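Local coordinates for protein citrate synthase (Thermotoga maritima, PDB 2P2W) that probably catalyses the condensation of oxaloacetate and acetyl-CoA, with hydrolysis, to citrate and CoA, a step of the tricarboxylic acid cycle, at residues R164-E167 against S168-L172; R265-Q268 against E269-D273. All blocks are in the same frame, centred on the assembly; numbering follows the deposited sequence.

Contact 1: residues R164-E167 against S168-L172; sequences RLLE and SAFIL
Ser168 N donates to Arg164 O, Ala169 N to Leu165 O, Phe170 N to Leu166 O and Ile171 N to Glu167 O. These four i to i+4 bonds run in sequence along one unbroken alpha helix, residues 163-173. The bond from Phe170 N to Leu166 O is the shortest at 2.9 Å. The one from Ile171 N to Glu167 O is the straightest, with an N-H...O angle of 171°.

The main side-chain contact joins Leu166 and Phe170, one turn apart. Leu166 CD1 sits over one face of the Phe170 ring in a CH-pi contact, 4.0 Å from its centroid and shifted toward the rim. Leu166 CG comes closer, 3.6 Å from Phe170 CE2. With Leu166 CG anti to the backbone N (chi1 176°) and chi2 at 57°, CD1 is carried toward Phe170. Phe170 has its CG anti to its own carbonyl carbon, which brings the ring back along the helix to meet it. With an alanine at Phe170, Leu166 CD1 would probably lose the ring face it rests on, and that branch would be left freer to turn.

This helix belongs to the largely helical citrate synthase fold, and both residues of the pair also pack on Val148 of helix 147-156. Leu172, on another side, packs on helix 33-39 and helix 258-270.

Ile171 CG1 lies 3.2 Å from Glu167 O, so the isoleucine stem runs beside the carbonyl that its own backbone N uses. The polar ends of Glu167 and Ser168 find partners elsewhere. Glu167 OE2 accepts from the backbone N of Phe42, and Ser168 OG is hydrogen-bonded to Ala37 O. Both tie the helix to the chain at the end of helix 33-39 and the start of helix 42-51.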
ATOM      1  N   ARG A 164      30.254   9.926  -1.506  1.00 23.08           N
ATOM      2  CA  ARG A 164      30.634   8.526  -1.682  1.00 23.68           C
ATOM      3  C   ARG A 164      30.026   7.624  -0.601  1.00 21.33           C
ATOM      4  O   ARG A 164      29.620   6.496  -0.851  1.00 19.33           O
ATOM      5  CB  ARG A 164      32.160   8.435  -1.637  1.00 27.02           C
ATOM      6  CG  ARG A 164      32.819   9.137  -2.824  1.00 33.37           C
ATOM      7  CD  ARG A 164      34.318   8.826  -2.913  1.00 39.01           C
ATOM      8  NE  ARG A 164      34.953   9.639  -3.955  1.00 44.68           N
ATOM      9  CZ  ARG A 164      34.993   9.127  -5.198  1.00 47.18           C
ATOM     10  NH1 ARG A 164      34.468   7.940  -5.445  1.00 47.15           N
ATOM     11  NH2 ARG A 164      35.566   9.826  -6.182  1.00 49.05           N
ATOM     12  N   LEU A 165      29.994   8.133   0.628  1.00 20.95           N
ATOM     13  CA  LEU A 165      29.463   7.372   1.753  1.00 19.78           C
ATOM     14  C   LEU A 165      27.954   7.188   1.575  1.00 20.59           C
ATOM     15  O   LEU A 165      27.414   6.107   1.820  1.00 19.53           O
ATOM     16  CB  LEU A 165      29.763   8.099   3.069  1.00 21.80           C
ATOM     17  CG  LEU A 165      31.225   8.524   3.273  1.00 24.05           C
ATOM     18  CD1 LEU A 165      31.385   9.146   4.656  1.00 24.42           C
ATOM     19  CD2 LEU A 165      32.152   7.324   3.102  1.00 23.06           C
ATOM     20  N   LEU A 166      27.276   8.249   1.147  1.00 19.03           N
ATOM     21  CA  LEU A 166      25.837   8.192   0.919  1.00 20.00           C
ATOM     22  C   LEU A 166      25.520   7.206  -0.201  1.00 19.98           C
ATOM     23  O   LEU A 166      24.556   6.447  -0.114  1.00 21.16           O
ATOM     24  CB  LEU A 166      25.291   9.578   0.552  1.00 19.19           C
ATOM     25  CG  LEU A 166      23.800   9.639   0.195  1.00 20.54           C
ATOM     26  CD1 LEU A 166      22.976   9.095   1.349  1.00 20.41           C
ATOM     27  CD2 LEU A 166      23.393  11.072  -0.120  1.00 19.93           C
ATOM     28  N   GLU A 167      26.337   7.211  -1.252  1.00 19.53           N
ATOM     29  CA  GLU A 167      26.120   6.305  -2.375  1.00 19.16           C
ATOM     30  C   GLU A 167      26.254   4.843  -1.930  1.00 19.03           C
ATOM     31  O   GLU A 167      25.441   3.994  -2.310  1.00 17.26           O
ATOM     32  CB  GLU A 167      27.109   6.622  -3.504  1.00 20.42           C
ATOM     33  CG  GLU A 167      26.947   5.754  -4.743  1.00 21.23           C
ATOM     34  CD  GLU A 167      27.111   6.551  -6.029  1.00 25.45           C
ATOM     35  OE1 GLU A 167      28.021   7.405  -6.091  1.00 25.36           O
ATOM     36  OE2 GLU A 167      26.336   6.319  -6.979  1.00 22.59           O
ATOM     37  N   SER A 168      27.275   4.546  -1.128  1.00 17.57           N
ATOM     38  CA  SER A 168      27.459   3.182  -0.633  1.00 18.23           C
ATOM     39  C   SER A 168      26.227   2.778   0.176  1.00 18.52           C
ATOM     40  O   SER A 168      25.743   1.652   0.069  1.00 18.93           O
ATOM     41  CB  SER A 168      28.705   3.085   0.259  1.00 19.71           C
ATOM     42  OG  SER A 168      29.895   3.217  -0.496  1.00 20.05           O
ATOM     43  N   ALA A 169      25.720   3.708   0.983  1.00 18.10           N
ATOM     44  CA  ALA A 169      24.540   3.446   1.805  1.00 17.90           C
ATOM     45  C   ALA A 169      23.327   3.108   0.944  1.00 18.10           C
ATOM     46  O   ALA A 169      22.593   2.161   1.238  1.00 18.48           O
ATOM     47  CB  ALA A 169      24.236   4.653   2.688  1.00 17.29           C
ATOM     48  N   PHE A 170      23.103   3.884  -0.113  1.00 17.37           N
ATOM     49  CA  PHE A 170      21.965   3.611  -0.989  1.00 17.29           C
ATOM     50  C   PHE A 170      22.070   2.207  -1.581  1.00 18.32           C
ATOM     51  O   PHE A 170      21.103   1.443  -1.577  1.00 18.83           O
ATOM     52  CB  PHE A 170      21.889   4.626  -2.130  1.00 17.59           C
ATOM     53  CG  PHE A 170      21.332   5.963  -1.729  1.00 17.88           C
ATOM     54  CD1 PHE A 170      20.311   6.060  -0.788  1.00 17.97           C
ATOM     55  CD2 PHE A 170      21.783   7.125  -2.353  1.00 18.20           C
ATOM     56  CE1 PHE A 170      19.742   7.295  -0.477  1.00 18.96           C
ATOM     57  CE2 PHE A 170      21.223   8.362  -2.052  1.00 19.29           C
ATOM     58  CZ  PHE A 170      20.198   8.449  -1.112  1.00 19.76           C
ATOM     59  N   ILE A 171      23.250   1.870  -2.090  1.00 17.61           N
ATOM     60  CA  ILE A 171      23.473   0.561  -2.685  1.00 18.18           C
ATOM     61  C   ILE A 171      23.136  -0.555  -1.692  1.00 18.21           C
ATOM     62  O   ILE A 171      22.476  -1.531  -2.047  1.00 19.29           O
ATOM     63  CB  ILE A 171      24.940   0.422  -3.166  1.00 19.40           C
ATOM     64  CG1 ILE A 171      25.213   1.444  -4.275  1.00 19.95           C
ATOM     65  CG2 ILE A 171      25.205  -0.993  -3.662  1.00 17.63           C
ATOM     66  CD1 ILE A 171      26.664   1.511  -4.718  1.00 21.22           C
ATOM     67  N   LEU A 172      23.573  -0.401  -0.447  1.00 17.85           N
ATOM     68  CA  LEU A 172      23.299  -1.402   0.584  1.00 17.46           C
ATOM     69  C   LEU A 172      21.801  -1.560   0.874  1.00 17.76           C
ATOM     70  O   LEU A 172      21.354  -2.629   1.292  1.00 16.65           O
ATOM     71  CB  LEU A 172      24.003  -1.026   1.890  1.00 17.53           C
ATOM     72  CG  LEU A 172      25.528  -1.110   1.936  1.00 17.35           C
ATOM     73  CD1 LEU A 172      26.036  -0.533   3.255  1.00 17.51           C
ATOM     74  CD2 LEU A 172      25.952  -2.559   1.787  1.00 17.08           C
TER

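Contact 2: residues R265-Q268 against E269-D273; sequences RVLQ and EHFPD
His270 turns its ring back onto the carbonyl of Val266. Its ND1 donates to Val266 O at 3.2 Å, in the carbonyl plane and on a lone pair, with the oxygen in the ring plane. His270 N also donates to Val266 O, at 2.8 Å, so one residue grips this oxygen twice and the imidazole's rotation is restrained. With CG anti to the carbonyl carbon (chi1 -63°), the ring is placed beside the preceding turn.

Arg265 and Glu269 run side by side in the same direction, their guanidinium and carboxylate planes 61° apart. Glu269 OE2 rests 3.4 Å from Arg265 CG, but lies 4.4 Å from Arg265 NE, too far for a salt bridge. Arg265 bends at chi3 (63°), Glu269 stays extended, and a water joins them, accepting from Arg265 NE and donating to Glu269 OE1. Arg265 also makes a cation-pi contact with Phe262. Gln268 bends at chi2, and a second water accepts from its NE2 and donates to Pro272 O.

The helix ends here. Phe271 N still bonds to Leu267 O at 2.6 Å, but Phe271 leaves helical angles, and Pro272 has no N-H to continue the pattern. Leu267 CD2 meets Phe271 CD2 at 4.1 Å.

Leu267 also packs on Tyr302, Val305 and Leu306 of helix 299-309 and on Phe277 of helix 275-289. Arg278 NE of helix 275-289 hydrogen-bonds Pro272 O, and Arg278 forms a salt bridge with Asp273.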
ATOM      1  N   ARG A 265      31.525   0.280   9.840  1.00 19.92           N
ATOM      2  CA  ARG A 265      32.905   0.554   9.464  1.00 20.95           C
ATOM      3  C   ARG A 265      33.012   1.954   8.865  1.00 21.70           C
ATOM      4  O   ARG A 265      33.978   2.676   9.115  1.00 21.67           O
ATOM      5  CB  ARG A 265      33.408  -0.488   8.457  1.00 22.60           C
ATOM      6  CG  ARG A 265      34.869  -0.289   8.067  1.00 25.06           C
ATOM      7  CD  ARG A 265      35.421  -1.440   7.227  1.00 27.40           C
ATOM      8  NE  ARG A 265      34.738  -1.575   5.943  1.00 29.81           N
ATOM      9  CZ  ARG A 265      33.770  -2.452   5.691  1.00 32.64           C
ATOM     10  NH1 ARG A 265      33.357  -3.289   6.635  1.00 33.67           N
ATOM     11  NH2 ARG A 265      33.215  -2.492   4.487  1.00 33.89           N
ATOM     12  N   VAL A 266      32.019   2.333   8.067  1.00 21.02           N
ATOM     13  CA  VAL A 266      32.002   3.657   7.453  1.00 20.47           C
ATOM     14  C   VAL A 266      32.067   4.723   8.544  1.00 21.45           C
ATOM     15  O   VAL A 266      32.880   5.648   8.482  1.00 21.72           O
ATOM     16  CB  VAL A 266      30.717   3.862   6.628  1.00 21.35           C
ATOM     17  CG1 VAL A 266      30.585   5.317   6.213  1.00 19.99           C
ATOM     18  CG2 VAL A 266      30.739   2.951   5.405  1.00 21.16           C
ATOM     19  N   LEU A 267      31.204   4.585   9.545  1.00 19.43           N
ATOM     20  CA  LEU A 267      31.169   5.533  10.652  1.00 19.40           C
ATOM     21  C   LEU A 267      32.470   5.503  11.456  1.00 20.65           C
ATOM     22  O   LEU A 267      32.985   6.547  11.861  1.00 21.47           O
ATOM     23  CB  LEU A 267      29.978   5.224  11.561  1.00 19.17           C
ATOM     24  CG  LEU A 267      28.613   5.519  10.926  1.00 19.11           C
ATOM     25  CD1 LEU A 267      27.487   4.900  11.753  1.00 21.30           C
ATOM     26  CD2 LEU A 267      28.435   7.022  10.815  1.00 18.71           C
ATOM     27  N   GLN A 268      33.003   4.307  11.679  1.00 20.55           N
ATOM     28  CA  GLN A 268      34.243   4.166  12.432  1.00 21.13           C
ATOM     29  C   GLN A 268      35.381   4.895  11.727  1.00 21.49           C
ATOM     30  O   GLN A 268      36.241   5.499  12.369  1.00 19.83           O
ATOM     31  CB  GLN A 268      34.616   2.689  12.580  1.00 22.18           C
ATOM     32  CG  GLN A 268      35.759   2.451  13.557  1.00 22.13           C
ATOM     33  CD  GLN A 268      35.356   2.775  14.978  1.00 23.57           C
ATOM     34  OE1 GLN A 268      34.483   2.115  15.549  1.00 21.14           O
ATOM     35  NE2 GLN A 268      35.980   3.803  15.558  1.00 22.14           N
ATOM     36  N   GLU A 269      35.378   4.832  10.400  1.00 21.96           N
ATOM     37  CA  GLU A 269      36.424   5.459   9.611  1.00 23.72           C
ATOM     38  C   GLU A 269      36.221   6.948   9.348  1.00 24.26           C
ATOM     39  O   GLU A 269      37.197   7.686   9.209  1.00 25.42           O
ATOM     40  CB  GLU A 269      36.584   4.715   8.282  1.00 24.49           C
ATOM     41  CG  GLU A 269      37.372   3.417   8.413  1.00 29.47           C
ATOM     42  CD  GLU A 269      37.308   2.546   7.171  1.00 31.45           C
ATOM     43  OE1 GLU A 269      36.810   3.022   6.128  1.00 32.96           O
ATOM     44  OE2 GLU A 269      37.755   1.379   7.243  1.00 32.68           O
ATOM     45  N   HIS A 270      34.969   7.400   9.301  1.00 22.95           N
ATOM     46  CA  HIS A 270      34.705   8.809   9.017  1.00 23.20           C
ATOM     47  C   HIS A 270      34.081   9.659  10.117  1.00 23.12           C
ATOM     48  O   HIS A 270      34.236  10.882  10.106  1.00 23.00           O
ATOM     49  CB  HIS A 270      33.856   8.931   7.753  1.00 22.76           C
ATOM     50  CG  HIS A 270      34.533   8.406   6.527  1.00 23.09           C
ATOM     51  ND1 HIS A 270      34.555   7.067   6.203  1.00 23.88           N
ATOM     52  CD2 HIS A 270      35.251   9.037   5.569  1.00 22.31           C
ATOM     53  CE1 HIS A 270      35.253   6.896   5.096  1.00 22.86           C
ATOM     54  NE2 HIS A 270      35.688   8.076   4.691  1.00 25.87           N
ATOM     55  N   PHE A 271      33.374   9.031  11.052  1.00 22.18           N
ATOM     56  CA  PHE A 271      32.749   9.766  12.152  1.00 21.85           C
ATOM     57  C   PHE A 271      32.916   9.027  13.483  1.00 21.72           C
ATOM     58  O   PHE A 271      31.949   8.824  14.216  1.00 20.20           O
ATOM     59  CB  PHE A 271      31.253   9.979  11.876  1.00 21.40           C
ATOM     60  CG  PHE A 271      30.971  10.743  10.614  1.00 22.42           C
ATOM     61  CD1 PHE A 271      30.962  12.136  10.618  1.00 21.53           C
ATOM     62  CD2 PHE A 271      30.733  10.073   9.415  1.00 22.14           C
ATOM     63  CE1 PHE A 271      30.718  12.855   9.442  1.00 22.06           C
ATOM     64  CE2 PHE A 271      30.487  10.780   8.236  1.00 21.87           C
ATOM     65  CZ  PHE A 271      30.480  12.173   8.251  1.00 22.50           C
ATOM     66  N   PRO A 272      34.158   8.648  13.826  1.00 21.56           N
ATOM     67  CA  PRO A 272      34.450   7.922  15.070  1.00 21.41           C
ATOM     68  C   PRO A 272      34.102   8.678  16.343  1.00 20.35           C
ATOM     69  O   PRO A 272      33.880   8.073  17.389  1.00 20.97           O
ATOM     70  CB  PRO A 272      35.961   7.664  14.997  1.00 20.32           C
ATOM     71  CG  PRO A 272      36.495   8.803  14.162  1.00 22.68           C
ATOM     72  CD  PRO A 272      35.398   9.161  13.220  1.00 22.73           C
ATOM     73  N   ASP A 273      34.064  10.001  16.248  1.00 19.95           N
ATOM     74  CA  ASP A 273      33.794  10.835  17.408  1.00 20.54           C
ATOM     75  C   ASP A 273      32.352  11.294  17.543  1.00 19.41           C
ATOM     76  O   ASP A 273      32.029  12.083  18.425  1.00 19.89           O
ATOM     77  CB  ASP A 273      34.751  12.022  17.384  1.00 21.76           C
ATOM     78  CG  ASP A 273      36.200  11.572  17.373  1.00 24.56           C
ATOM     79  OD1 ASP A 273      36.488  10.516  17.974  1.00 25.49           O
ATOM     80  OD2 ASP A 273      37.044  12.264  16.773  1.00 27.50           O
TER
HETATM   81  O   HOH W   1      35.010   0.998   4.558  1.00 49.53           O
HETATM   82  O   HOH W   2      34.772   5.441  17.804  1.00 23.70           O
HETATM   83  O   HOH W   3      38.755   6.883  12.044  1.00 35.15           O

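In the fold
Contacts 1 and 2 lie on two packed helices, 163-173 and 258-270, with centres about 14 Å apart. Helix 163-173 comes well before helix 258-270 in the sequence. Leu165 joins them. Its CD2 packs 3.7 Å from His270 CE1 and 4.0 Å from Val266 CG1, while its CD1 lies 4.0 Å from Phe271 CE2. The side chains of Ala169 in contact 1 and Leu267 in contact 2 are each about 11 Å from that of Asp300, a predicted active-site residue. The side chain of Ala169 is also about 12 Å from a bound citrate anion. At these distances both contacts are structural packing some way from the predicted site.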